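Local coordinates for major capsid protein (Faustovirus, PDB 5J7O) that builds the protein capsid of a large double-stranded DNA virus, as a double jelly-roll major capsid protein that assembles into trimers, at residues Gly361-Gln366 and Gly499-Lys504; Glu143-Gly148 and Lys356-Gly361; Thr345-Leu350 and Tyr367-Thr372; Ser137-Thr142 and Tyr150-Gln155. All blocks are in the same frame, centred on the assembly; numbering follows the deposited sequence.

Interaction 1 (Gly361-Gln366 and Gly499-Lys504)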
loop_
_atom_site.group_PDB
_atom_site.type_symbol
_atom_site.label_atom_id
_atom_site.label_comp_id
_atom_site.label_asym_id
_atom_site.label_seq_id
_atom_site.Cartn_x
_atom_site.Cartn_y
_atom_site.Cartn_z
ATOM N N GLY B 361 -27.489 1.798 50.663
ATOM C CA GLY B 361 -28.406 2.712 50.005
ATOM C C GLY B 361 -29.638 1.991 49.492
ATOM O O GLY B 361 -29.597 0.809 49.153
ATOM N N VAL B 362 -30.751 2.722 49.429
ATOM C CA VAL B 362 -32.050 2.087 49.234
ATOM C C VAL B 362 -32.616 2.361 47.844
ATOM O O VAL B 362 -32.737 1.442 47.025
ATOM C CB VAL B 362 -33.035 2.533 50.329
ATOM C CG1 VAL B 362 -34.368 1.843 50.147
ATOM C CG2 VAL B 362 -32.462 2.226 51.706
ATOM N N LEU B 363 -32.980 3.612 47.567
ATOM C CA LEU B 363 -33.670 3.959 46.323
ATOM C C LEU B 363 -32.633 4.182 45.228
ATOM O O LEU B 363 -32.101 5.283 45.077
ATOM C CB LEU B 363 -34.549 5.191 46.520
ATOM C CG LEU B 363 -35.735 5.399 45.568
ATOM C CD1 LEU B 363 -36.699 6.425 46.142
ATOM C CD2 LEU B 363 -35.291 5.824 44.173
ATOM N N LEU B 364 -32.368 3.142 44.439
ATOM C CA LEU B 364 -31.376 3.219 43.372
ATOM C C LEU B 364 -31.987 3.868 42.135
ATOM O O LEU B 364 -32.959 3.355 41.571
ATOM C CB LEU B 364 -30.843 1.829 43.036
ATOM C CG LEU B 364 -29.896 1.783 41.835
ATOM C CD1 LEU B 364 -28.624 2.566 42.121
ATOM C CD2 LEU B 364 -29.575 0.349 41.446
ATOM N N THR B 365 -31.400 4.984 41.702
ATOM C CA THR B 365 -31.890 5.750 40.562
ATOM C C THR B 365 -31.107 5.474 39.283
ATOM O O THR B 365 -31.707 5.218 38.233
ATOM C CB THR B 365 -31.847 7.249 40.884
ATOM O OG1 THR B 365 -32.791 7.545 41.921
ATOM C CG2 THR B 365 -32.180 8.076 39.651
ATOM N N GLN B 366 -29.778 5.521 39.346
ATOM C CA GLN B 366 -28.930 5.339 38.176
ATOM C C GLN B 366 -27.846 4.313 38.469
ATOM O O GLN B 366 -27.281 4.287 39.566
ATOM C CB GLN B 366 -28.281 6.659 37.743
ATOM C CG GLN B 366 -29.265 7.775 37.438
ATOM C CD GLN B 366 -28.571 9.079 37.103
ATOM O OE1 GLN B 366 -27.446 9.085 36.603
ATOM N NE2 GLN B 366 -29.235 10.194 37.388
ATOM N N GLY B 499 -40.466 11.480 34.241
ATOM C CA GLY B 499 -40.337 12.329 35.408
ATOM C C GLY B 499 -40.503 11.634 36.738
ATOM O O GLY B 499 -40.847 12.289 37.726
ATOM N N SER B 500 -40.260 10.326 36.801
ATOM C CA SER B 500 -40.448 9.556 38.022
ATOM C C SER B 500 -39.181 8.780 38.350
ATOM O O SER B 500 -38.467 8.318 37.457
ATOM C CB SER B 500 -41.632 8.586 37.893
ATOM O OG SER B 500 -41.735 7.746 39.030
ATOM N N THR B 501 -38.908 8.640 39.650
ATOM C CA THR B 501 -37.774 7.839 40.090
ATOM C C THR B 501 -38.006 6.346 39.908
ATOM O O THR B 501 -37.066 5.566 40.090
ATOM C CB THR B 501 -37.444 8.133 41.557
ATOM O OG1 THR B 501 -38.601 7.903 42.369
ATOM C CG2 THR B 501 -36.985 9.576 41.723
ATOM N N THR B 502 -39.228 5.929 39.569
ATOM C CA THR B 502 -39.483 4.550 39.171
ATOM C C THR B 502 -38.989 4.255 37.761
ATOM O O THR B 502 -38.958 3.085 37.362
ATOM C CB THR B 502 -40.980 4.240 39.267
ATOM O OG1 THR B 502 -41.697 5.055 38.332
ATOM C CG2 THR B 502 -41.493 4.525 40.672
ATOM N N PHE B 503 -38.604 5.287 37.009
ATOM C CA PHE B 503 -38.065 5.151 35.656
ATOM C C PHE B 503 -36.546 5.048 35.773
ATOM O O PHE B 503 -35.809 6.030 35.652
ATOM C CB PHE B 503 -38.501 6.333 34.799
ATOM C CG PHE B 503 -38.372 6.107 33.321
ATOM C CD1 PHE B 503 -38.122 4.846 32.805
ATOM C CD2 PHE B 503 -38.494 7.172 32.444
ATOM C CE1 PHE B 503 -38.000 4.656 31.441
ATOM C CE2 PHE B 503 -38.368 6.988 31.083
ATOM C CZ PHE B 503 -38.122 5.731 30.579
ATOM N N LYS B 504 -36.073 3.828 36.011
ATOM C CA LYS B 504 -34.671 3.617 36.334
ATOM C C LYS B 504 -33.790 3.773 35.099
ATOM O O LYS B 504 -34.229 3.579 33.962
ATOM C CB LYS B 504 -34.469 2.230 36.942
ATOM C CG LYS B 504 -35.374 1.925 38.124
ATOM C CD LYS B 504 -35.188 2.929 39.248
ATOM C CE LYS B 504 -36.008 2.535 40.465
ATOM N NZ LYS B 504 -35.834 3.482 41.601
#
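A single lysine ammonium group carries the polar side of this contact: Lys-504 donates a hydrogen bond from NZ to the carbonyl O of Leu-364 across the gap, at 2.9 Å. The same NZ donates to Thr-501 O, also at 2.9 Å, so the side chain folds back over the turn that precedes it. The bend lies at chi2 (-59°), beyond which the chain runs extended to its tip; this brings CD and CE alongside the Leu-364 carbonyl, with CD 3.2 Å from that oxygen. Neither acceptor is met squarely: NZ stands above the Leu-364 carbonyl plane, 40° out of it, and is tilted from that of Thr-501 as well. A third partner, Asp-493 of the second subunit, forms a salt bridge with NZ, which probably favours the charged form of this buried lysine.

Leu-363 supplies the apolar part. Its CG lies anti to the backbone N (chi1 -157°), and methyl CD2 reaches out to within 3.5 Å of Lys-504 NZ and 4.1 Å of Thr-501 CB, the leucine crossing each of these side chains at about a right angle. Thr-501 sits in a type I turn closed by Phe-503 N donating to Ser-500 O.

The two segments begin neighbouring strands of one mixed sheet, 364-375 and 503-521, which run parallel. On its other side strand 364-375 pairs with strand 341-351, where Thr-365 and Gln-366 both face Leu-350 in a classic beta bulge, while Leu-364 packs on Phe-503 of the second subunit.

Interaction 2 (Glu143-Gly148 and Lys356-Gly361)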
loop_
_atom_site.group_PDB
_atom_site.type_symbol
_atom_site.label_atom_id
_atom_site.label_comp_id
_atom_site.label_asym_id
_atom_site.label_seq_id
_atom_site.Cartn_x
_atom_site.Cartn_y
_atom_site.Cartn_z
ATOM N N GLU B 143 -17.144 4.736 49.455
ATOM C CA GLU B 143 -18.399 5.345 49.861
ATOM C C GLU B 143 -18.420 6.825 49.493
ATOM O O GLU B 143 -17.382 7.459 49.285
ATOM C CB GLU B 143 -18.618 5.187 51.366
ATOM C CG GLU B 143 -18.775 3.754 51.844
ATOM C CD GLU B 143 -18.938 3.668 53.351
ATOM O OE1 GLU B 143 -18.841 4.720 54.019
ATOM O OE2 GLU B 143 -19.163 2.554 53.867
ATOM N N ASN B 144 -19.632 7.378 49.415
ATOM C CA ASN B 144 -19.798 8.815 49.180
ATOM C C ASN B 144 -21.202 9.190 49.667
ATOM O O ASN B 144 -22.156 9.193 48.890
ATOM C CB ASN B 144 -19.597 9.182 47.721
ATOM C CG ASN B 144 -19.459 10.680 47.509
ATOM O OD1 ASN B 144 -20.133 11.480 48.160
ATOM N ND2 ASN B 144 -18.578 11.066 46.594
ATOM N N THR B 145 -21.302 9.513 50.958
ATOM C CA THR B 145 -22.590 9.868 51.543
ATOM C C THR B 145 -23.090 11.227 51.071
ATOM O O THR B 145 -24.297 11.484 51.139
ATOM C CB THR B 145 -22.499 9.854 53.069
ATOM O OG1 THR B 145 -21.521 10.807 53.501
ATOM C CG2 THR B 145 -22.107 8.472 53.566
ATOM N N THR B 146 -22.199 12.100 50.598
ATOM C CA THR B 146 -22.628 13.421 50.150
ATOM C C THR B 146 -23.363 13.341 48.816
ATOM O O THR B 146 -24.398 13.993 48.631
ATOM C CB THR B 146 -21.425 14.359 50.046
ATOM O OG1 THR B 146 -20.850 14.547 51.346
ATOM C CG2 THR B 146 -21.842 15.710 49.483
ATOM N N SER B 147 -22.850 12.545 47.878
ATOM C CA SER B 147 -23.451 12.440 46.556
ATOM C C SER B 147 -24.456 11.304 46.440
ATOM O O SER B 147 -25.263 11.305 45.503
ATOM C CB SER B 147 -22.365 12.247 45.494
ATOM O OG SER B 147 -21.821 10.940 45.558
ATOM N N GLY B 148 -24.430 10.343 47.359
ATOM C CA GLY B 148 -25.254 9.162 47.214
ATOM C C GLY B 148 -24.739 8.168 46.202
ATOM O O GLY B 148 -25.494 7.292 45.769
ATOM N N LYS B 356 -27.448 6.399 51.602
ATOM C CA LYS B 356 -27.013 6.637 50.234
ATOM C C LYS B 356 -25.499 6.800 50.173
ATOM O O LYS B 356 -24.868 7.343 51.085
ATOM C CB LYS B 356 -27.704 7.875 49.654
ATOM C CG LYS B 356 -27.424 9.176 50.389
ATOM C CD LYS B 356 -27.928 10.370 49.588
ATOM C CE LYS B 356 -27.688 11.682 50.319
ATOM N NZ LYS B 356 -28.091 12.853 49.491
ATOM N N GLY B 357 -24.915 6.315 49.079
ATOM C CA GLY B 357 -23.481 6.327 48.911
ATOM C C GLY B 357 -22.751 5.176 49.561
ATOM O O GLY B 357 -21.540 5.040 49.350
ATOM N N THR B 358 -23.432 4.353 50.348
ATOM C CA THR B 358 -22.855 3.159 50.948
ATOM C C THR B 358 -23.559 1.929 50.385
ATOM O O THR B 358 -24.509 2.031 49.605
ATOM C CB THR B 358 -22.964 3.197 52.476
ATOM O OG1 THR B 358 -24.296 2.846 52.871
ATOM C CG2 THR B 358 -22.640 4.589 52.999
ATOM N N ALA B 359 -23.086 0.752 50.793
ATOM C CA ALA B 359 -23.692 -0.496 50.343
ATOM C C ALA B 359 -25.093 -0.713 50.898
ATOM O O ALA B 359 -25.733 -1.705 50.534
ATOM C CB ALA B 359 -22.798 -1.680 50.719
ATOM N N THR B 360 -25.584 0.177 51.760
ATOM C CA THR B 360 -26.926 0.076 52.317
ATOM C C THR B 360 -27.881 1.112 51.736
ATOM O O THR B 360 -28.980 1.294 52.272
ATOM C CB THR B 360 -26.879 0.203 53.841
ATOM O OG1 THR B 360 -26.274 1.451 54.202
ATOM C CG2 THR B 360 -26.074 -0.939 54.446
ATOM N N GLY B 361 -27.489 1.798 50.663
ATOM C CA GLY B 361 -28.406 2.712 50.005
ATOM C C GLY B 361 -29.638 1.991 49.492
ATOM O O GLY B 361 -29.597 0.809 49.153
HETATM O O HOH W 1 -25.641 4.164 46.888
#
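Thr-358 and Glu-143 meet through a methyl group and a carboxylate. With chi1 at 78°, Thr-358 turns CG2 beside its own backbone N, where it lies 3.8 Å from Glu-143 CD; the glutamate, extended beyond CG, passes it obliquely. Thr-145 brings its own methyl to the same spot, CG2 to Thr-358 CG2 at 4.0 Å. The hydroxyl of Thr-358 faces its own loop instead, accepting from Thr-360 N in an ST turn and from Thr-360 OG1, and bonding to Gly-355 O.

These are two loops at one end of the mixed sheet, linking strand 138-142 to 149-158 and strand 341-351 to 364-375. Between them Asn-144 N donates to Gly-357 O at 3.0 Å, from above the carbonyl plane. An Asx motif shapes the first loop: Asn-144 OD1 accepts from Ser-147 N at 2.9 Å.

Gly-357 lies so close to the opposite loop that its CA is 3.2 Å from Asn-144 O, a CA-H...O contact in a place with no room for a side chain. Lys-356 starts with CG between backbone N and carbonyl carbon (chi1 61°), then runs straight across Gly-148, its CB 3.7 Å from Gly-148 CA and its CE 3.5 Å from Thr-145 O.

Interaction 3 (Thr345-Leu350 and Tyr367-Thr372)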
loop_
_atom_site.group_PDB
_atom_site.type_symbol
_atom_site.label_atom_id
_atom_site.label_comp_id
_atom_site.label_asym_id
_atom_site.label_seq_id
_atom_site.Cartn_x
_atom_site.Cartn_y
_atom_site.Cartn_z
ATOM N N THR B 345 -13.614 -3.699 36.179
ATOM C CA THR B 345 -14.995 -3.233 36.182
ATOM C C THR B 345 -15.207 -2.222 37.297
ATOM O O THR B 345 -14.839 -2.472 38.451
ATOM C CB THR B 345 -15.973 -4.399 36.348
ATOM O OG1 THR B 345 -15.570 -5.210 37.457
ATOM C CG2 THR B 345 -16.001 -5.245 35.096
ATOM N N VAL B 346 -15.803 -1.084 36.948
ATOM C CA VAL B 346 -16.248 -0.085 37.911
ATOM C C VAL B 346 -17.756 0.055 37.776
ATOM O O VAL B 346 -18.267 0.266 36.669
ATOM C CB VAL B 346 -15.555 1.273 37.698
ATOM C CG1 VAL B 346 -16.150 2.320 38.630
ATOM C CG2 VAL B 346 -14.058 1.150 37.921
ATOM N N GLU B 347 -18.465 -0.075 38.893
ATOM C CA GLU B 347 -19.906 0.117 38.940
ATOM C C GLU B 347 -20.220 1.248 39.906
ATOM O O GLU B 347 -19.684 1.286 41.019
ATOM C CB GLU B 347 -20.628 -1.162 39.373
ATOM C CG GLU B 347 -20.466 -2.324 38.413
ATOM C CD GLU B 347 -20.923 -3.638 39.015
ATOM O OE1 GLU B 347 -22.035 -4.100 38.682
ATOM O OE2 GLU B 347 -20.169 -4.204 39.833
ATOM N N THR B 348 -21.078 2.167 39.479
ATOM C CA THR B 348 -21.542 3.263 40.316
ATOM C C THR B 348 -23.034 3.096 40.566
ATOM O O THR B 348 -23.804 2.871 39.625
ATOM C CB THR B 348 -21.261 4.619 39.665
ATOM O OG1 THR B 348 -21.918 4.688 38.394
ATOM C CG2 THR B 348 -19.765 4.819 39.472
ATOM N N LEU B 349 -23.435 3.196 41.830
ATOM C CA LEU B 349 -24.832 3.073 42.235
ATOM C C LEU B 349 -25.265 4.391 42.863
ATOM O O LEU B 349 -24.781 4.761 43.938
ATOM C CB LEU B 349 -25.031 1.914 43.212
ATOM C CG LEU B 349 -25.033 0.485 42.660
ATOM C CD1 LEU B 349 -23.621 -0.008 42.377
ATOM C CD2 LEU B 349 -25.751 -0.451 43.621
ATOM N N LEU B 350 -26.175 5.095 42.194
ATOM C CA LEU B 350 -26.711 6.356 42.702
ATOM C C LEU B 350 -28.013 6.059 43.435
ATOM O O LEU B 350 -29.070 5.910 42.816
ATOM C CB LEU B 350 -26.923 7.352 41.567
ATOM C CG LEU B 350 -27.625 8.669 41.916
ATOM C CD1 LEU B 350 -26.853 9.438 42.977
ATOM C CD2 LEU B 350 -27.824 9.519 40.671
ATOM N N TYR B 367 -27.560 3.475 37.477
ATOM C CA TYR B 367 -26.485 2.497 37.545
ATOM C C TYR B 367 -25.606 2.647 36.314
ATOM O O TYR B 367 -26.106 2.852 35.204
ATOM C CB TYR B 367 -27.036 1.062 37.638
ATOM C CG TYR B 367 -25.998 -0.024 37.426
ATOM C CD1 TYR B 367 -25.270 -0.536 38.494
ATOM C CD2 TYR B 367 -25.756 -0.543 36.159
ATOM C CE1 TYR B 367 -24.326 -1.530 38.301
ATOM C CE2 TYR B 367 -24.814 -1.530 35.959
ATOM C CZ TYR B 367 -24.100 -2.019 37.032
ATOM O OH TYR B 367 -23.166 -3.010 36.830
ATOM N N ASN B 368 -24.294 2.549 36.516
ATOM C CA ASN B 368 -23.329 2.596 35.428
ATOM C C ASN B 368 -22.295 1.502 35.631
ATOM O O ASN B 368 -21.873 1.241 36.761
ATOM C CB ASN B 368 -22.629 3.959 35.342
ATOM C CG ASN B 368 -23.554 5.064 34.876
ATOM O OD1 ASN B 368 -24.407 5.537 35.628
ATOM N ND2 ASN B 368 -23.383 5.491 33.630
ATOM N N ARG B 369 -21.892 0.862 34.536
ATOM C CA ARG B 369 -20.822 -0.125 34.557
ATOM C C ARG B 369 -19.786 0.241 33.507
ATOM O O ARG B 369 -20.135 0.576 32.371
ATOM C CB ARG B 369 -21.352 -1.542 34.306
ATOM C CG ARG B 369 -20.251 -2.584 34.161
ATOM C CD ARG B 369 -20.806 -3.994 34.098
ATOM N NE ARG B 369 -19.765 -4.964 33.766
ATOM C CZ ARG B 369 -19.918 -6.281 33.848
ATOM N NH1 ARG B 369 -21.070 -6.795 34.261
ATOM N NH2 ARG B 369 -18.916 -7.087 33.523
ATOM N N TYR B 370 -18.514 0.183 33.894
ATOM C CA TYR B 370 -17.396 0.450 32.996
ATOM C C TYR B 370 -16.467 -0.752 33.052
ATOM O O TYR B 370 -15.983 -1.109 34.130
ATOM C CB TYR B 370 -16.653 1.727 33.399
ATOM C CG TYR B 370 -17.532 2.953 33.546
ATOM C CD1 TYR B 370 -17.652 3.873 32.512
ATOM C CD2 TYR B 370 -18.230 3.196 34.723
ATOM C CE1 TYR B 370 -18.448 4.997 32.644
ATOM C CE2 TYR B 370 -19.029 4.317 34.863
ATOM C CZ TYR B 370 -19.134 5.213 33.821
ATOM O OH TYR B 370 -19.928 6.329 33.959
ATOM N N THR B 371 -16.215 -1.375 31.900
ATOM C CA THR B 371 -15.481 -2.635 31.847
ATOM C C THR B 371 -14.393 -2.567 30.787
ATOM O O THR B 371 -14.684 -2.330 29.610
ATOM C CB THR B 371 -16.424 -3.807 31.559
ATOM O OG1 THR B 371 -17.407 -3.898 32.595
ATOM C CG2 THR B 371 -15.643 -5.112 31.484
ATOM N N THR B 372 -13.148 -2.791 31.205
ATOM C CA THR B 372 -12.010 -2.911 30.307
ATOM C C THR B 372 -11.354 -4.274 30.498
ATOM O O THR B 372 -11.546 -4.942 31.519
ATOM C CB THR B 372 -10.972 -1.804 30.548
ATOM O OG1 THR B 372 -10.262 -2.065 31.765
ATOM C CG2 THR B 372 -11.644 -0.443 30.636
HETATM O O HOH W 2 -24.474 5.299 38.655
#
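Tyr-367 OH donates to Glu-347 OE1 across this antiparallel strand pair; the modelled separation of 2.4 Å is shorter than expected for a hydrogen bond, so its exact length is doubtful. The carboxylate oxygen lies in the plane of the ring at its edge, while the carboxylate itself stands nearly perpendicular to it (86°). On the same face, Arg-369 NE donates to Thr-371 OG1 at 2.8 Å, within the guanidinium plane; that oxygen also touches the methyl CG2 of Thr-345. The hydroxyl of Thr-345 bonds instead to Thr-154 O.

Backbone groups are satisfied in reciprocal pairs. Val-346 and Tyr-370 exchange N-H...O bonds of 2.8 Å each way; Thr-348 and Asn-368 also exchange a pair, somewhat longer, with Thr-348 N to Asn-368 O at 3.0 Å. Beside the latter pair a water bonds to Thr-348 OG1 and lies within hydrogen-bonding distance of both Thr-348 O and Asn-368 OD1, 3.0 Å from OD1. On that face Tyr-370 turns a ring edge to Val-346 O, with CD2 3.5 Å away.

Strands 341-351 and 364-375 are central in the mixed sheet. Strand 149-158 flanks the first and strand 503-521 the second, while the second subunit covers part of the pair, its Tyr-486 making a cation-pi contact with Arg-369.

Interaction 4 (Ser137-Thr142 and Tyr150-Gln155); sequences SVVSAT and YTLYTQ
Tyr-153 lies against Ser-140 and Thr-142 across a beta hairpin, strands 138-142 and 149-158, in the mixed sheet of this double jelly-roll protein. From CB outward its side chain runs along the opposite strand. CB lies 3.8 Å from Ser-140 OG; CD1 is 3.9 Å from Ser-140 O; CE1 comes to 3.6 Å from Thr-142 OG1; and OH ends 3.9 Å from that same OG1. Placing CG beside the backbone N (chi1 -51°) sends the ring this way, so that Ser-140 O and Thr-142 OG1 both lie at its edge.

The backbones are joined by reciprocal hydrogen bonds at three pairs, Val-138 with Gln-155, Ser-140 with Tyr-153 and Thr-142 with Thr-151. Ser-140 OG is also gripped by the backbone N atoms of Ile-126 and Gly-127.

On the other face the contacts are mostly apolar. Leu-152 reaches across it obliquely to touch Val-139, CD1 to CG1 at 3.8 Å, and Val-139 also lies side by side with Thr-154, their CG2 methyls 3.7 Å apart. Nearer the turn, Tyr-150, its OH hydrogen-bonded to Asp-130, touches Ala-141 with its ring; Ala-141 CB lies 3.6 Å from Tyr-150 CZ.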
loop_
_atom_site.group_PDB
_atom_site.type_symbol
_atom_site.label_atom_id
_atom_site.label_comp_id
_atom_site.label_asym_id
_atom_site.label_seq_id
_atom_site.Cartn_x
_atom_site.Cartn_y
_atom_site.Cartn_z
ATOM N N SER B 137 -11.902 -13.178 42.384
ATOM C CA SER B 137 -12.130 -11.753 42.175
ATOM C C SER B 137 -11.615 -10.975 43.376
ATOM O O SER B 137 -11.523 -11.499 44.489
ATOM C CB SER B 137 -13.613 -11.441 41.944
ATOM O OG SER B 137 -14.359 -11.587 43.141
ATOM N N VAL B 138 -11.280 -9.710 43.130
ATOM C CA VAL B 138 -10.893 -8.768 44.173
ATOM C C VAL B 138 -11.856 -7.588 44.109
ATOM O O VAL B 138 -12.011 -6.962 43.053
ATOM C CB VAL B 138 -9.430 -8.316 44.027
ATOM C CG1 VAL B 138 -9.123 -7.888 42.595
ATOM C CG2 VAL B 138 -9.119 -7.197 45.006
ATOM N N VAL B 139 -12.516 -7.298 45.229
ATOM C CA VAL B 139 -13.582 -6.306 45.278
ATOM C C VAL B 139 -13.259 -5.283 46.358
ATOM O O VAL B 139 -12.888 -5.649 47.478
ATOM C CB VAL B 139 -14.955 -6.957 45.546
ATOM C CG1 VAL B 139 -16.024 -5.891 45.738
ATOM C CG2 VAL B 139 -15.333 -7.887 44.405
ATOM N N SER B 140 -13.393 -4.003 46.013
ATOM C CA SER B 140 -13.295 -2.906 46.964
ATOM C C SER B 140 -14.337 -1.864 46.590
ATOM O O SER B 140 -15.021 -1.980 45.570
ATOM C CB SER B 140 -11.889 -2.294 46.983
ATOM O OG SER B 140 -11.489 -1.877 45.688
ATOM N N ALA B 141 -14.453 -0.829 47.419
ATOM C CA ALA B 141 -15.478 0.179 47.196
ATOM C C ALA B 141 -15.048 1.512 47.790
ATOM O O ALA B 141 -14.165 1.581 48.649
ATOM C CB ALA B 141 -16.824 -0.253 47.787
ATOM N N THR B 142 -15.697 2.576 47.319
ATOM C CA THR B 142 -15.514 3.922 47.853
ATOM C C THR B 142 -16.886 4.496 48.173
ATOM O O THR B 142 -17.701 4.710 47.269
ATOM C CB THR B 142 -14.771 4.827 46.866
ATOM O OG1 THR B 142 -13.407 4.401 46.754
ATOM C CG2 THR B 142 -14.809 6.276 47.342
ATOM N N TYR B 150 -22.341 5.099 45.371
ATOM C CA TYR B 150 -21.535 3.988 45.855
ATOM C C TYR B 150 -20.738 3.447 44.675
ATOM O O TYR B 150 -21.321 2.960 43.701
ATOM C CB TYR B 150 -22.428 2.908 46.468
ATOM C CG TYR B 150 -21.709 1.713 47.059
ATOM C CD1 TYR B 150 -21.000 1.820 48.249
ATOM C CD2 TYR B 150 -21.770 0.470 46.443
ATOM C CE1 TYR B 150 -20.356 0.725 48.798
ATOM C CE2 TYR B 150 -21.129 -0.630 46.984
ATOM C CZ TYR B 150 -20.424 -0.497 48.161
ATOM O OH TYR B 150 -19.786 -1.591 48.700
ATOM N N THR B 151 -19.414 3.557 44.748
ATOM C CA THR B 151 -18.531 3.181 43.652
ATOM C C THR B 151 -17.863 1.853 43.986
ATOM O O THR B 151 -17.118 1.759 44.966
ATOM C CB THR B 151 -17.482 4.263 43.395
ATOM O OG1 THR B 151 -18.138 5.508 43.124
ATOM C CG2 THR B 151 -16.617 3.888 42.203
ATOM N N LEU B 152 -18.125 0.838 43.166
ATOM C CA LEU B 152 -17.674 -0.526 43.414
ATOM C C LEU B 152 -16.656 -0.923 42.353
ATOM O O LEU B 152 -16.959 -0.894 41.155
ATOM C CB LEU B 152 -18.856 -1.495 43.413
ATOM C CG LEU B 152 -18.578 -2.928 43.867
ATOM C CD1 LEU B 152 -18.395 -2.987 45.377
ATOM C CD2 LEU B 152 -19.692 -3.859 43.416
ATOM N N TYR B 153 -15.458 -1.302 42.794
ATOM C CA TYR B 153 -14.377 -1.721 41.913
ATOM C C TYR B 153 -14.220 -3.233 41.996
ATOM O O TYR B 153 -14.042 -3.782 43.087
ATOM C CB TYR B 153 -13.059 -1.040 42.293
ATOM C CG TYR B 153 -13.134 0.465 42.430
ATOM C CD1 TYR B 153 -13.537 1.054 43.621
ATOM C CD2 TYR B 153 -12.783 1.296 41.374
ATOM C CE1 TYR B 153 -13.601 2.429 43.755
ATOM C CE2 TYR B 153 -12.842 2.673 41.499
ATOM C CZ TYR B 153 -13.250 3.233 42.691
ATOM O OH TYR B 153 -13.312 4.602 42.819
ATOM N N THR B 154 -14.271 -3.900 40.845
ATOM C CA THR B 154 -14.089 -5.344 40.779
ATOM C C THR B 154 -13.085 -5.673 39.686
ATOM O O THR B 154 -13.186 -5.158 38.568
ATOM C CB THR B 154 -15.414 -6.068 40.507
ATOM O OG1 THR B 154 -16.414 -5.603 41.419
ATOM C CG2 THR B 154 -15.241 -7.573 40.677
ATOM N N GLN B 155 -12.118 -6.526 40.014
ATOM C CA GLN B 155 -11.138 -7.011 39.054
ATOM C C GLN B 155 -11.063 -8.529 39.134
ATOM O O GLN B 155 -11.094 -9.104 40.227
ATOM C CB GLN B 155 -9.754 -6.397 39.300
ATOM C CG GLN B 155 -9.661 -4.922 38.941
ATOM C CD GLN B 155 -8.269 -4.358 39.142
ATOM O OE1 GLN B 155 -7.790 -4.242 40.269
ATOM N NE2 GLN B 155 -7.608 -4.006 38.044
HETATM O O HOH W 3 -11.092 -3.951 44.303
HETATM O O HOH W 4 -18.599 6.581 45.419
HETATM O O HOH W 5 -11.882 5.549 45.276
#

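Overall arrangement
All four contacts lie far from the centre of the chain, at one end of a seven-stranded mixed sheet. Along the chain interaction 4 opens first, its hairpin turn belonging to interaction 2, whose second loop leads through the shared Gly-361 into interaction 1; the segments of interaction 3 flank that loop. Across the sheet, strands 138-142, 149-158, 341-351, 364-375 and 503-521 follow one another, so interactions 4, 3 and 1 run in order, with centres 10 Å (4 to 3) and 16 Å (3 to 1) apart. Interaction 2 joins the loops, its centre 14 Å from those of 1 and 4. All four touch the second subunit, placing this sheet end at a trimer interface.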